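Local atomic coordinates of 3-oxoacyl-[acyl-carrier-protein] synthase 3 (Micrococcus luteus NCTC 2665, PDB entry 4EWP), a protein that probably catalyses the first condensation step of fatty acid synthesis, extending an acetyl group from acetyl-CoA with two carbons from malonyl-ACP. Residues A[250-255]-A[286-291]; A[271-276]-A[317-322]; A[280-285]-A[299-304]. All blocks are in the same frame, centred on the assembly; numbering follows the deposited sequence.

Overall arrangement
The three contacts lie in the C-terminal half of the thiolase-like fold, around the mixed sheet that contains strands 269-274 and 330-337. Contacts 1 and 3 share helix 279-288, and their centres are about 14 Å apart. The centre of contact 2 lies about 17 Å from that of contact 1 and about 11 Å from that of contact 3. Along the chain, helix 240-262 leads to strand 269-274, helix 279-288, the turn at 299-304 and then helix 311-322. The segments of contact 1 therefore alternate with those of contacts 2 and 3, whereas both segments of contact 3 fall between those of contact 2. This interleaving packs helices 279-288 and 311-322 around strand 269-274, which ends just before His275, a predicted active-site residue.

Contact 1: A[250-255]-A[286-291]; sequences SMAKVA and AKQLKL
Gln288 and Leu289, where helix 279-288 ends, face Ala252 and Ala255, one turn apart on helix 240-262. The backbones come nearest at Ala252 and Gln288, whose CA atoms are 6.7 Å apart, a close approach allowed by the small side chain of the alanine. Gln288 turns its aliphatic part to the neighbour: its CG lies 3.6 Å from Ala252 CB. That methylene is set anti to the backbone N (chi1 -167°), beside the carbonyl carbon, and a bend at chi2 follows, so CB and CG lie against the alanine while the amide makes no contact with 250-255. Leu289 comes next and reaches in with both branches of its fork. Its CD2 is 3.9 Å from Ala255 CB and its CD1 is 4.0 Å from the same methyl, which therefore sits at the fork. CD2 also lies 4.1 Å from Ala252 O, a van der Waals neighbour. Lys290 then leaves the helix with positive phi (51°) and closes a Schellman motif; one of its bonds is Lys290 N to Lys287 O at 3.1 Å. The chain thus turns off directly after the two residues that do the packing. Leu332 of strand 330-337 touches both Ala255 and Leu289, tying the pair to the sheet beneath, and Phe285 also packs on Ala255. No hydrogen bond or salt bridge crosses between the segments. With 144 Å² buried in total, the interface depends on the fit of methyl and methylene groups, and its polar amide stays at the partly exposed margin.

Contact 2: A[271-276]-A[317-322]; sequences AFIPHQ and HRLLEE
Leu319 of helix 311-322 packs against Ala271 and Ile273 of strand 269-274, and the whole contact turns on one methyl group. Leu319 CD2 lies 3.7 Å from Ala271 CB and 3.9 Å from Ile273 CG1, so it sits over the two strand residues that point to the same face of the sheet. Ile273 and Leu319 reach toward each other tip to tip. Ile273 CG1 is anti to the carbonyl carbon and beside the backbone N (chi1 -44°), from where CD1 also comes within 4.1 Å of Leu319 CD2. All three residues are buried, yet only 92 Å² is covered, and the nearest CA atoms, those of Ala271 and Leu319, stand 8.4 Å apart: side chains bridge a wide backbone spacing.

The solvent side is built differently. There Arg318 and Glu322, one helical turn apart, form a salt bridge along the helix. Arg318 NE donates to Glu322 OE2 at 2.7 Å in a nearly straight bond (176°), and the oxygen is met from above the carboxylate plane. Arg318 NH1 also bridges to Asp300 and Asp303, which would draw the charged group toward that turn rather than to the strand.

Beyond the strand's end, Gln276 folds its amide back, and its NE2 donates to Pro274 O at 2.8 Å. Across the helix, His317 and Leu320 touch strand 13-22 of the other mixed sheet. A helix held between two such sheets belongs to the central helical layer of the five-layered alpha-beta-alpha-beta-alpha sandwich of the thiolase fold, with predicted active-site His275 just past the strand it covers.

Contact 3: A[280-285]-A[299-304]; sequences RIIDEF and RDIADA
In the beta-alpha-beta unit made by parallel strands 269-274 and 296-297 with helix 279-288 between them, Ile282 and Asp283 on the helix meet Arg299 and Ile301, just beyond the second strand. The predicted ACP-binding region, 276-280, runs into the start of this helix. Its last residue, Arg280, points away from 299-304 and pairs along the helix with Glu284, although its side chain is poorly ordered.

At the outer edge, the extended chain of Arg299 reaches Asp283. The modelled separation of the two charged groups is too short to be physical, so a salt bridge is plausible but its exact geometry is doubtful. As modelled, Asp283 OD1 lies at the edge of the Arg299 guanidinium, and this placing is equally uncertain.

The buried part is apolar and better defined. Gln276 OE1, in the loop after strand 269-274, accepts a hydrogen bond from Ile301 N and links 299-304 to that loop, while Met279 of the helix packs on both Arg299 and Ile301. The side chain of Ile301 is about 5 Å, at the nearest atoms, from that of Asn306, a predicted active-site residue. Across the contact the side chains of Ile282 and Ile301 slide past each other in opposite directions, with Ile282 CD1 4.1 Å from Ile301 CG2.

Contact 1: A[250-255]-A[286-291]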
ATOM      1  N   SER A 250      -6.498  24.920   0.909  1.00 31.81           N
ATOM      2  CA  SER A 250      -6.448  24.045  -0.254  1.00 26.98           C
ATOM      3  C   SER A 250      -7.509  22.944  -0.184  1.00 26.10           C
ATOM      4  O   SER A 250      -8.242  22.702  -1.146  1.00 25.13           O
ATOM      5  CB  SER A 250      -5.050  23.444  -0.418  1.00 28.69           C
ATOM      6  OG  SER A 250      -4.180  24.399  -0.994  1.00 30.90           O
ATOM      7  N   MET A 251      -7.593  22.285   0.963  1.00 22.64           N
ATOM      8  CA  MET A 251      -8.580  21.245   1.158  1.00 20.63           C
ATOM      9  C   MET A 251     -10.012  21.775   1.089  1.00 21.42           C
ATOM     10  O   MET A 251     -10.924  21.045   0.728  1.00 27.89           O
ATOM     11  CB  MET A 251      -8.320  20.492   2.457  1.00 20.86           C
ATOM     12  CG  MET A 251      -7.013  19.684   2.423  1.00 26.42           C
ATOM     13  SD  MET A 251      -6.908  18.455   1.089  1.00 29.44           S
ATOM     14  CE  MET A 251      -6.031  19.331  -0.207  1.00 19.35           C
ATOM     15  N   ALA A 252     -10.220  23.044   1.405  1.00 24.86           N
ATOM     16  CA  ALA A 252     -11.569  23.576   1.302  1.00 24.63           C
ATOM     17  C   ALA A 252     -12.030  23.514  -0.155  1.00 23.90           C
ATOM     18  O   ALA A 252     -13.200  23.283  -0.429  1.00 29.02           O
ATOM     19  CB  ALA A 252     -11.660  24.985   1.859  1.00 23.73           C
ATOM     20  N   LYS A 253     -11.106  23.682  -1.090  1.00 27.72           N
ATOM     21  CA  LYS A 253     -11.450  23.608  -2.510  1.00 31.28           C
ATOM     22  C   LYS A 253     -11.771  22.167  -2.881  1.00 30.83           C
ATOM     23  O   LYS A 253     -12.692  21.907  -3.657  1.00 30.73           O
ATOM     24  CB  LYS A 253     -10.307  24.139  -3.380  1.00 34.80           C
ATOM     25  CG  LYS A 253      -9.813  25.517  -2.951  1.00 46.85           C
ATOM     26  CD  LYS A 253      -8.778  26.083  -3.921  1.00 51.98           C
ATOM     27  CE  LYS A 253      -8.240  27.416  -3.428  1.00 53.48           C
ATOM     28  NZ  LYS A 253      -7.382  28.064  -4.453  1.00 55.11           N
ATOM     29  N   VAL A 254     -11.008  21.232  -2.318  1.00 26.42           N
ATOM     30  CA  VAL A 254     -11.261  19.815  -2.538  1.00 26.40           C
ATOM     31  C   VAL A 254     -12.663  19.457  -2.012  1.00 26.96           C
ATOM     32  O   VAL A 254     -13.459  18.803  -2.695  1.00 22.25           O
ATOM     33  CB  VAL A 254     -10.181  18.935  -1.856  1.00 23.60           C
ATOM     34  CG1 VAL A 254     -10.525  17.438  -1.972  1.00 18.20           C
ATOM     35  CG2 VAL A 254      -8.796  19.227  -2.444  1.00 24.91           C
ATOM     36  N   ALA A 255     -12.974  19.906  -0.805  1.00 25.12           N
ATOM     37  CA  ALA A 255     -14.285  19.612  -0.229  1.00 28.45           C
ATOM     38  C   ALA A 255     -15.425  20.164  -1.094  1.00 26.53           C
ATOM     39  O   ALA A 255     -16.422  19.483  -1.343  1.00 27.85           O
ATOM     40  CB  ALA A 255     -14.372  20.150   1.192  1.00 31.57           C
ATOM     41  N   ALA A 286     -14.476  24.114   8.753  1.00 27.58           N
ATOM     42  CA  ALA A 286     -15.928  24.198   8.873  1.00 26.91           C
ATOM     43  C   ALA A 286     -16.447  25.586   8.517  1.00 35.64           C
ATOM     44  O   ALA A 286     -17.482  25.718   7.869  1.00 37.51           O
ATOM     45  CB  ALA A 286     -16.369  23.805  10.294  1.00 26.13           C
ATOM     46  N   LYS A 287     -15.736  26.626   8.944  1.00 37.10           N
ATOM     47  CA  LYS A 287     -16.159  27.989   8.638  1.00 36.21           C
ATOM     48  C   LYS A 287     -16.105  28.235   7.131  1.00 37.63           C
ATOM     49  O   LYS A 287     -16.979  28.884   6.553  1.00 37.51           O
ATOM     50  CB  LYS A 287     -15.272  28.996   9.368  1.00 36.88           C
ATOM     51  CG  LYS A 287     -15.500  30.449   8.954  1.00 37.95           C
ATOM     52  CD  LYS A 287     -14.622  31.411   9.761  1.00 38.98           C
ATOM     53  CE  LYS A 287     -14.668  32.831   9.182  1.00 40.63           C
ATOM     54  NZ  LYS A 287     -13.948  33.824  10.036  1.00 39.95           N
ATOM     55  N   GLN A 288     -15.074  27.704   6.487  1.00 36.40           N
ATOM     56  CA  GLN A 288     -14.854  27.986   5.074  1.00 40.15           C
ATOM     57  C   GLN A 288     -15.959  27.332   4.207  1.00 38.99           C
ATOM     58  O   GLN A 288     -16.374  27.866   3.164  1.00 37.28           O
ATOM     59  CB  GLN A 288     -13.446  27.529   4.679  1.00 42.75           C
ATOM     60  CG  GLN A 288     -12.967  28.043   3.330  1.00 49.12           C
ATOM     61  CD  GLN A 288     -12.817  29.558   3.279  1.00 57.54           C
ATOM     62  OE1 GLN A 288     -12.712  30.224   4.313  1.00 58.80           O
ATOM     63  NE2 GLN A 288     -12.805  30.109   2.064  1.00 61.77           N
ATOM     64  N   LEU A 289     -16.464  26.192   4.676  1.00 34.91           N
ATOM     65  CA  LEU A 289     -17.522  25.471   3.971  1.00 30.92           C
ATOM     66  C   LEU A 289     -18.915  26.053   4.163  1.00 36.21           C
ATOM     67  O   LEU A 289     -19.884  25.536   3.606  1.00 36.92           O
ATOM     68  CB  LEU A 289     -17.534  24.006   4.381  1.00 34.00           C
ATOM     69  CG  LEU A 289     -16.300  23.228   3.940  1.00 32.83           C
ATOM     70  CD1 LEU A 289     -16.450  21.749   4.268  1.00 29.92           C
ATOM     71  CD2 LEU A 289     -16.082  23.436   2.456  1.00 35.55           C
ATOM     72  N   LYS A 290     -19.012  27.116   4.958  1.00 38.37           N
ATOM     73  CA  LYS A 290     -20.278  27.788   5.210  1.00 40.69           C
ATOM     74  C   LYS A 290     -21.398  26.847   5.650  1.00 37.19           C
ATOM     75  O   LYS A 290     -22.525  26.955   5.167  1.00 37.14           O
ATOM     76  CB  LYS A 290     -20.727  28.548   3.960  1.00 48.35           C
ATOM     77  CG  LYS A 290     -19.830  29.709   3.574  1.00 55.45           C
ATOM     78  CD  LYS A 290     -20.334  30.381   2.302  1.00 62.19           C
ATOM     79  CE  LYS A 290     -19.490  31.600   1.940  1.00 67.37           C
ATOM     80  NZ  LYS A 290     -19.725  32.753   2.865  1.00 69.75           N
ATOM     81  N   LEU A 291     -21.101  25.949   6.583  1.00 37.16           N
ATOM     82  CA  LEU A 291     -22.072  24.938   6.996  1.00 33.97           C
ATOM     83  C   LEU A 291     -23.177  25.569   7.827  1.00 37.88           C
ATOM     84  O   LEU A 291     -22.920  26.492   8.596  1.00 41.36           O
ATOM     85  CB  LEU A 291     -21.389  23.864   7.832  1.00 28.75           C
ATOM     86  CG  LEU A 291     -20.194  23.120   7.251  1.00 27.86           C
ATOM     87  CD1 LEU A 291     -19.662  22.140   8.277  1.00 26.79           C
ATOM     88  CD2 LEU A 291     -20.572  22.400   5.973  1.00 28.51           C
TER

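Contact 2: A[271-276]-A[317-322]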
ATOM      1  N   ALA A 271     -23.526  15.699   8.461  1.00 24.20           N
ATOM      2  CA  ALA A 271     -22.276  15.762   9.204  1.00 26.83           C
ATOM      3  C   ALA A 271     -21.091  16.125   8.324  1.00 28.49           C
ATOM      4  O   ALA A 271     -21.093  15.886   7.117  1.00 26.28           O
ATOM      5  CB  ALA A 271     -22.007  14.436   9.926  1.00 26.19           C
ATOM      6  N   PHE A 272     -20.079  16.706   8.960  1.00 29.12           N
ATOM      7  CA  PHE A 272     -18.819  17.029   8.313  1.00 23.93           C
ATOM      8  C   PHE A 272     -17.731  16.336   9.115  1.00 26.28           C
ATOM      9  O   PHE A 272     -17.545  16.619  10.296  1.00 20.71           O
ATOM     10  CB  PHE A 272     -18.597  18.546   8.288  1.00 21.64           C
ATOM     11  CG  PHE A 272     -17.225  18.952   7.835  1.00 26.17           C
ATOM     12  CD1 PHE A 272     -16.652  18.371   6.712  1.00 24.91           C
ATOM     13  CD2 PHE A 272     -16.505  19.916   8.533  1.00 24.37           C
ATOM     14  CE1 PHE A 272     -15.371  18.743   6.290  1.00 29.77           C
ATOM     15  CE2 PHE A 272     -15.237  20.296   8.127  1.00 24.29           C
ATOM     16  CZ  PHE A 272     -14.666  19.706   6.995  1.00 28.86           C
ATOM     17  N   ILE A 273     -17.031  15.400   8.480  1.00 25.35           N
ATOM     18  CA  ILE A 273     -16.050  14.613   9.202  1.00 23.16           C
ATOM     19  C   ILE A 273     -14.681  14.751   8.575  1.00 25.25           C
ATOM     20  O   ILE A 273     -14.247  13.881   7.820  1.00 22.84           O
ATOM     21  CB  ILE A 273     -16.438  13.131   9.262  1.00 20.79           C
ATOM     22  CG1 ILE A 273     -17.929  12.988   9.605  1.00 24.93           C
ATOM     23  CG2 ILE A 273     -15.572  12.418  10.296  1.00 18.51           C
ATOM     24  CD1 ILE A 273     -18.469  11.588   9.449  1.00 25.83           C
ATOM     25  N   PRO A 274     -13.988  15.855   8.877  1.00 22.37           N
ATOM     26  CA  PRO A 274     -12.639  15.933   8.319  1.00 20.53           C
ATOM     27  C   PRO A 274     -11.688  15.079   9.149  1.00 21.55           C
ATOM     28  O   PRO A 274     -11.924  14.822  10.335  1.00 23.29           O
ATOM     29  CB  PRO A 274     -12.287  17.424   8.460  1.00 18.08           C
ATOM     30  CG  PRO A 274     -13.076  17.865   9.670  1.00 19.18           C
ATOM     31  CD  PRO A 274     -14.361  17.063   9.636  1.00 20.26           C
ATOM     32  N   HIS A 275     -10.631  14.618   8.509  1.00 21.14           N
ATOM     33  CA  HIS A 275      -9.500  14.073   9.223  1.00 20.72           C
ATOM     34  C   HIS A 275      -9.185  14.970  10.431  1.00 24.74           C
ATOM     35  O   HIS A 275      -9.147  16.202  10.307  1.00 23.64           O
ATOM     36  CB  HIS A 275      -8.331  14.036   8.261  1.00 20.92           C
ATOM     37  CG  HIS A 275      -7.000  13.978   8.931  1.00 22.87           C
ATOM     38  ND1 HIS A 275      -6.663  12.989   9.828  1.00 21.15           N
ATOM     39  CD2 HIS A 275      -5.917  14.780   8.827  1.00 22.41           C
ATOM     40  CE1 HIS A 275      -5.429  13.187  10.251  1.00 24.85           C
ATOM     41  NE2 HIS A 275      -4.956  14.271   9.664  1.00 26.15           N
ATOM     42  N   GLN A 276      -8.962  14.350  11.593  1.00 23.90           N
ATOM     43  CA  GLN A 276      -8.758  15.063  12.853  1.00 20.39           C
ATOM     44  C   GLN A 276      -7.309  15.533  13.027  1.00 24.21           C
ATOM     45  O   GLN A 276      -6.567  15.020  13.872  1.00 21.96           O
ATOM     46  CB  GLN A 276      -9.152  14.171  14.034  1.00 21.05           C
ATOM     47  CG  GLN A 276     -10.628  13.758  14.042  1.00 25.44           C
ATOM     48  CD  GLN A 276     -11.580  14.948  14.197  1.00 27.96           C
ATOM     49  OE1 GLN A 276     -11.703  15.520  15.282  1.00 27.77           O
ATOM     50  NE2 GLN A 276     -12.264  15.313  13.111  1.00 27.13           N
ATOM     51  N   HIS A 317     -17.627   6.918  13.900  1.00 25.25           N
ATOM     52  CA  HIS A 317     -18.129   5.994  14.905  1.00 23.16           C
ATOM     53  C   HIS A 317     -18.650   6.747  16.129  1.00 27.82           C
ATOM     54  O   HIS A 317     -19.727   6.438  16.650  1.00 24.66           O
ATOM     55  CB  HIS A 317     -17.035   5.008  15.299  1.00 21.65           C
ATOM     56  CG  HIS A 317     -17.470   3.958  16.275  1.00 25.08           C
ATOM     57  ND1 HIS A 317     -17.518   4.179  17.637  1.00 26.66           N
ATOM     58  CD2 HIS A 317     -17.826   2.660  16.092  1.00 24.94           C
ATOM     59  CE1 HIS A 317     -17.913   3.074  18.247  1.00 30.23           C
ATOM     60  NE2 HIS A 317     -18.095   2.133  17.333  1.00 27.93           N
ATOM     61  N   ARG A 318     -17.897   7.740  16.584  1.00 27.99           N
ATOM     62  CA  ARG A 318     -18.323   8.520  17.732  1.00 25.32           C
ATOM     63  C   ARG A 318     -19.547   9.370  17.405  1.00 27.71           C
ATOM     64  O   ARG A 318     -20.431   9.525  18.236  1.00 28.49           O
ATOM     65  CB  ARG A 318     -17.194   9.405  18.256  1.00 28.57           C
ATOM     66  CG  ARG A 318     -17.607  10.269  19.446  1.00 27.83           C
ATOM     67  CD  ARG A 318     -16.427  11.053  19.978  1.00 31.60           C
ATOM     68  NE  ARG A 318     -16.784  11.863  21.142  1.00 37.17           N
ATOM     69  CZ  ARG A 318     -15.919  12.595  21.840  1.00 37.69           C
ATOM     70  NH1 ARG A 318     -14.640  12.616  21.498  1.00 36.17           N
ATOM     71  NH2 ARG A 318     -16.337  13.307  22.879  1.00 39.06           N
ATOM     72  N   LEU A 319     -19.599   9.917  16.197  1.00 27.78           N
ATOM     73  CA  LEU A 319     -20.743  10.719  15.787  1.00 29.49           C
ATOM     74  C   LEU A 319     -22.034   9.914  15.879  1.00 26.75           C
ATOM     75  O   LEU A 319     -23.064  10.416  16.342  1.00 27.62           O
ATOM     76  CB  LEU A 319     -20.547  11.217  14.356  1.00 31.45           C
ATOM     77  CG  LEU A 319     -20.660  12.725  14.182  1.00 39.53           C
ATOM     78  CD1 LEU A 319     -19.923  13.425  15.314  1.00 42.58           C
ATOM     79  CD2 LEU A 319     -20.123  13.167  12.832  1.00 40.75           C
ATOM     80  N   LEU A 320     -21.976   8.660  15.433  1.00 24.33           N
ATOM     81  CA  LEU A 320     -23.167   7.816  15.370  1.00 27.00           C
ATOM     82  C   LEU A 320     -23.612   7.338  16.741  1.00 33.67           C
ATOM     83  O   LEU A 320     -24.808   7.217  17.001  1.00 37.03           O
ATOM     84  CB  LEU A 320     -22.941   6.632  14.441  1.00 28.53           C
ATOM     85  CG  LEU A 320     -22.907   7.087  12.982  1.00 27.12           C
ATOM     86  CD1 LEU A 320     -22.239   6.064  12.066  1.00 24.11           C
ATOM     87  CD2 LEU A 320     -24.312   7.468  12.504  1.00 26.76           C
ATOM     88  N   GLU A 321     -22.661   7.061  17.624  1.00 35.37           N
ATOM     89  CA  GLU A 321     -23.041   6.710  18.977  1.00 40.45           C
ATOM     90  C   GLU A 321     -23.740   7.888  19.645  1.00 39.56           C
ATOM     91  O   GLU A 321     -24.811   7.726  20.222  1.00 36.59           O
ATOM     92  CB  GLU A 321     -21.838   6.248  19.789  1.00 48.06           C
ATOM     93  CG  GLU A 321     -21.592   4.756  19.694  1.00 56.13           C
ATOM     94  CD  GLU A 321     -20.728   4.250  20.827  1.00 63.61           C
ATOM     95  OE1 GLU A 321     -20.269   5.087  21.637  1.00 65.97           O
ATOM     96  OE2 GLU A 321     -20.510   3.019  20.906  1.00 65.40           O
ATOM     97  N   GLU A 322     -23.153   9.077  19.537  1.00 37.03           N
ATOM     98  CA  GLU A 322     -23.697  10.254  20.205  1.00 37.11           C
ATOM     99  C   GLU A 322     -24.996  10.780  19.562  1.00 39.93           C
ATOM    100  O   GLU A 322     -25.829  11.383  20.247  1.00 42.53           O
ATOM    101  CB  GLU A 322     -22.635  11.352  20.303  1.00 34.26           C
ATOM    102  CG  GLU A 322     -21.545  11.040  21.323  1.00 37.65           C
ATOM    103  CD  GLU A 322     -20.371  12.014  21.278  1.00 41.24           C
ATOM    104  OE1 GLU A 322     -20.420  13.003  20.511  1.00 39.59           O
ATOM    105  OE2 GLU A 322     -19.390  11.782  22.015  1.00 44.02           O
TER

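Contact 3: A[280-285]-A[299-304]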
ATOM      1  N   ARG A 280      -7.876  23.620  15.429  1.00 30.94           N
ATOM      2  CA  ARG A 280      -7.784  24.874  14.690  1.00 37.11           C
ATOM      3  C   ARG A 280      -8.050  24.650  13.195  1.00 36.41           C
ATOM      4  O   ARG A 280      -8.785  25.413  12.553  1.00 36.04           O
ATOM      5  CB  ARG A 280      -6.419  25.517  14.940  1.00 47.72           C
ATOM      6  CG  ARG A 280      -6.123  26.723  14.074  1.00 63.06           C
ATOM      7  CD  ARG A 280      -7.158  27.832  14.276  1.00 75.00           C
ATOM      8  NE  ARG A 280      -6.832  29.046  13.521  1.00 82.77           N
ATOM      9  CZ  ARG A 280      -7.611  29.566  12.574  1.00 87.02           C
ATOM     10  NH1 ARG A 280      -8.764  28.983  12.278  1.00 88.72           N
ATOM     11  NH2 ARG A 280      -7.249  30.667  11.928  1.00 87.17           N
ATOM     12  N   ILE A 281      -7.461  23.594  12.637  1.00 33.58           N
ATOM     13  CA  ILE A 281      -7.752  23.260  11.244  1.00 32.30           C
ATOM     14  C   ILE A 281      -9.240  22.913  11.047  1.00 31.94           C
ATOM     15  O   ILE A 281      -9.887  23.403  10.115  1.00 31.16           O
ATOM     16  CB  ILE A 281      -6.874  22.117  10.724  1.00 29.91           C
ATOM     17  CG1 ILE A 281      -5.446  22.625  10.493  1.00 31.87           C
ATOM     18  CG2 ILE A 281      -7.460  21.558   9.435  1.00 28.09           C
ATOM     19  CD1 ILE A 281      -4.451  21.545  10.116  1.00 32.59           C
ATOM     20  N   ILE A 282      -9.775  22.065  11.924  1.00 31.66           N
ATOM     21  CA  ILE A 282     -11.178  21.668  11.841  1.00 31.05           C
ATOM     22  C   ILE A 282     -12.113  22.883  11.862  1.00 31.93           C
ATOM     23  O   ILE A 282     -12.993  23.006  11.004  1.00 30.35           O
ATOM     24  CB  ILE A 282     -11.571  20.710  12.980  1.00 31.96           C
ATOM     25  CG1 ILE A 282     -10.759  19.417  12.919  1.00 27.71           C
ATOM     26  CG2 ILE A 282     -13.065  20.386  12.919  1.00 32.08           C
ATOM     27  CD1 ILE A 282     -11.037  18.493  14.102  1.00 26.26           C
ATOM     28  N   ASP A 283     -11.937  23.769  12.844  1.00 31.54           N
ATOM     29  CA  ASP A 283     -12.786  24.960  12.946  1.00 35.40           C
ATOM     30  C   ASP A 283     -12.744  25.832  11.686  1.00 36.81           C
ATOM     31  O   ASP A 283     -13.782  26.188  11.136  1.00 34.75           O
ATOM     32  CB  ASP A 283     -12.389  25.817  14.147  1.00 38.71           C
ATOM     33  CG  ASP A 283     -12.608  25.116  15.466  1.00 42.32           C
ATOM     34  OD1 ASP A 283     -13.284  24.074  15.472  1.00 41.03           O
ATOM     35  OD2 ASP A 283     -12.112  25.614  16.497  1.00 45.03           O
ATOM     36  N   GLU A 284     -11.537  26.175  11.240  1.00 36.81           N
ATOM     37  CA  GLU A 284     -11.363  27.089  10.120  1.00 38.19           C
ATOM     38  C   GLU A 284     -11.940  26.464   8.852  1.00 34.60           C
ATOM     39  O   GLU A 284     -12.554  27.147   8.020  1.00 32.78           O
ATOM     40  CB  GLU A 284      -9.880  27.424   9.947  1.00 41.70           C
ATOM     41  CG  GLU A 284      -9.606  28.652   9.106  1.00 44.17           C
ATOM     42  CD  GLU A 284     -10.408  29.857   9.553  1.00 47.75           C
ATOM     43  OE1 GLU A 284     -10.239  30.298  10.709  1.00 49.19           O
ATOM     44  OE2 GLU A 284     -11.216  30.358   8.741  1.00 48.74           O
ATOM     45  N   PHE A 285     -11.751  25.151   8.736  1.00 29.64           N
ATOM     46  CA  PHE A 285     -12.308  24.350   7.653  1.00 32.07           C
ATOM     47  C   PHE A 285     -13.849  24.433   7.627  1.00 30.18           C
ATOM     48  O   PHE A 285     -14.456  24.797   6.616  1.00 29.86           O
ATOM     49  CB  PHE A 285     -11.842  22.904   7.852  1.00 40.85           C
ATOM     50  CG  PHE A 285     -11.754  22.103   6.594  1.00 40.43           C
ATOM     51  CD1 PHE A 285     -10.893  21.017   6.521  1.00 41.74           C
ATOM     52  CD2 PHE A 285     -12.537  22.413   5.496  1.00 41.43           C
ATOM     53  CE1 PHE A 285     -10.803  20.256   5.368  1.00 42.34           C
ATOM     54  CE2 PHE A 285     -12.460  21.656   4.336  1.00 43.25           C
ATOM     55  CZ  PHE A 285     -11.590  20.576   4.271  1.00 43.72           C
ATOM     56  N   ARG A 299     -15.293  16.356  16.154  1.00 26.98           N
ATOM     57  CA  ARG A 299     -14.161  16.933  16.885  1.00 32.74           C
ATOM     58  C   ARG A 299     -13.534  15.925  17.846  1.00 31.77           C
ATOM     59  O   ARG A 299     -13.015  16.294  18.897  1.00 35.97           O
ATOM     60  CB  ARG A 299     -14.584  18.190  17.660  1.00 32.59           C
ATOM     61  CG  ARG A 299     -15.161  19.292  16.796  1.00 32.53           C
ATOM     62  CD  ARG A 299     -15.431  20.565  17.593  1.00 37.62           C
ATOM     63  NE  ARG A 299     -16.399  21.385  16.877  1.00 40.83           N
ATOM     64  CZ  ARG A 299     -16.055  22.331  16.025  1.00 37.54           C
ATOM     65  NH1 ARG A 299     -14.780  22.579  15.838  1.00 37.73           N
ATOM     66  NH2 ARG A 299     -16.972  23.031  15.380  1.00 39.39           N
ATOM     67  N   ASP A 300     -13.602  14.652  17.484  1.00 27.42           N
ATOM     68  CA  ASP A 300     -12.999  13.586  18.274  1.00 28.93           C
ATOM     69  C   ASP A 300     -11.559  13.895  18.734  1.00 29.87           C
ATOM     70  O   ASP A 300     -11.115  13.399  19.775  1.00 27.09           O
ATOM     71  CB  ASP A 300     -12.998  12.286  17.460  1.00 26.00           C
ATOM     72  CG  ASP A 300     -12.795  11.061  18.318  1.00 28.24           C
ATOM     73  OD1 ASP A 300     -13.173  11.088  19.512  1.00 32.15           O
ATOM     74  OD2 ASP A 300     -12.267  10.059  17.796  1.00 28.61           O
ATOM     75  N   ILE A 301     -10.830  14.695  17.957  1.00 22.55           N
ATOM     76  CA  ILE A 301      -9.426  14.997  18.257  1.00 25.02           C
ATOM     77  C   ILE A 301      -9.149  15.418  19.717  1.00 30.21           C
ATOM     78  O   ILE A 301      -8.072  15.140  20.248  1.00 28.80           O
ATOM     79  CB  ILE A 301      -8.868  16.088  17.313  1.00 24.27           C
ATOM     80  CG1 ILE A 301      -7.336  16.044  17.286  1.00 24.33           C
ATOM     81  CG2 ILE A 301      -9.353  17.460  17.733  1.00 25.91           C
ATOM     82  CD1 ILE A 301      -6.715  17.264  16.656  1.00 26.40           C
ATOM     83  N   ALA A 302     -10.114  16.080  20.360  1.00 30.88           N
ATOM     84  CA  ALA A 302      -9.923  16.559  21.734  1.00 35.77           C
ATOM     85  C   ALA A 302      -9.582  15.446  22.725  1.00 34.44           C
ATOM     86  O   ALA A 302      -8.823  15.667  23.670  1.00 32.70           O
ATOM     87  CB  ALA A 302     -11.152  17.332  22.217  1.00 35.91           C
ATOM     88  N   ASP A 303     -10.155  14.261  22.515  1.00 33.91           N
ATOM     89  CA  ASP A 303      -9.955  13.134  23.430  1.00 34.44           C
ATOM     90  C   ASP A 303      -9.102  12.028  22.828  1.00 37.92           C
ATOM     91  O   ASP A 303      -8.501  11.242  23.560  1.00 44.70           O
ATOM     92  CB  ASP A 303     -11.292  12.540  23.861  1.00 33.50           C
ATOM     93  CG  ASP A 303     -12.242  13.585  24.402  1.00 35.42           C
ATOM     94  OD1 ASP A 303     -12.012  14.059  25.529  1.00 39.19           O
ATOM     95  OD2 ASP A 303     -13.211  13.938  23.697  1.00 34.61           O
ATOM     96  N   ALA A 304      -9.052  11.961  21.501  1.00 30.05           N
ATOM     97  CA  ALA A 304      -8.344  10.874  20.834  1.00 30.57           C
ATOM     98  C   ALA A 304      -6.968  11.300  20.334  1.00 31.37           C
ATOM     99  O   ALA A 304      -6.103  10.456  20.091  1.00 27.32           O
ATOM    100  CB  ALA A 304      -9.167  10.341  19.682  1.00 29.74           C
TER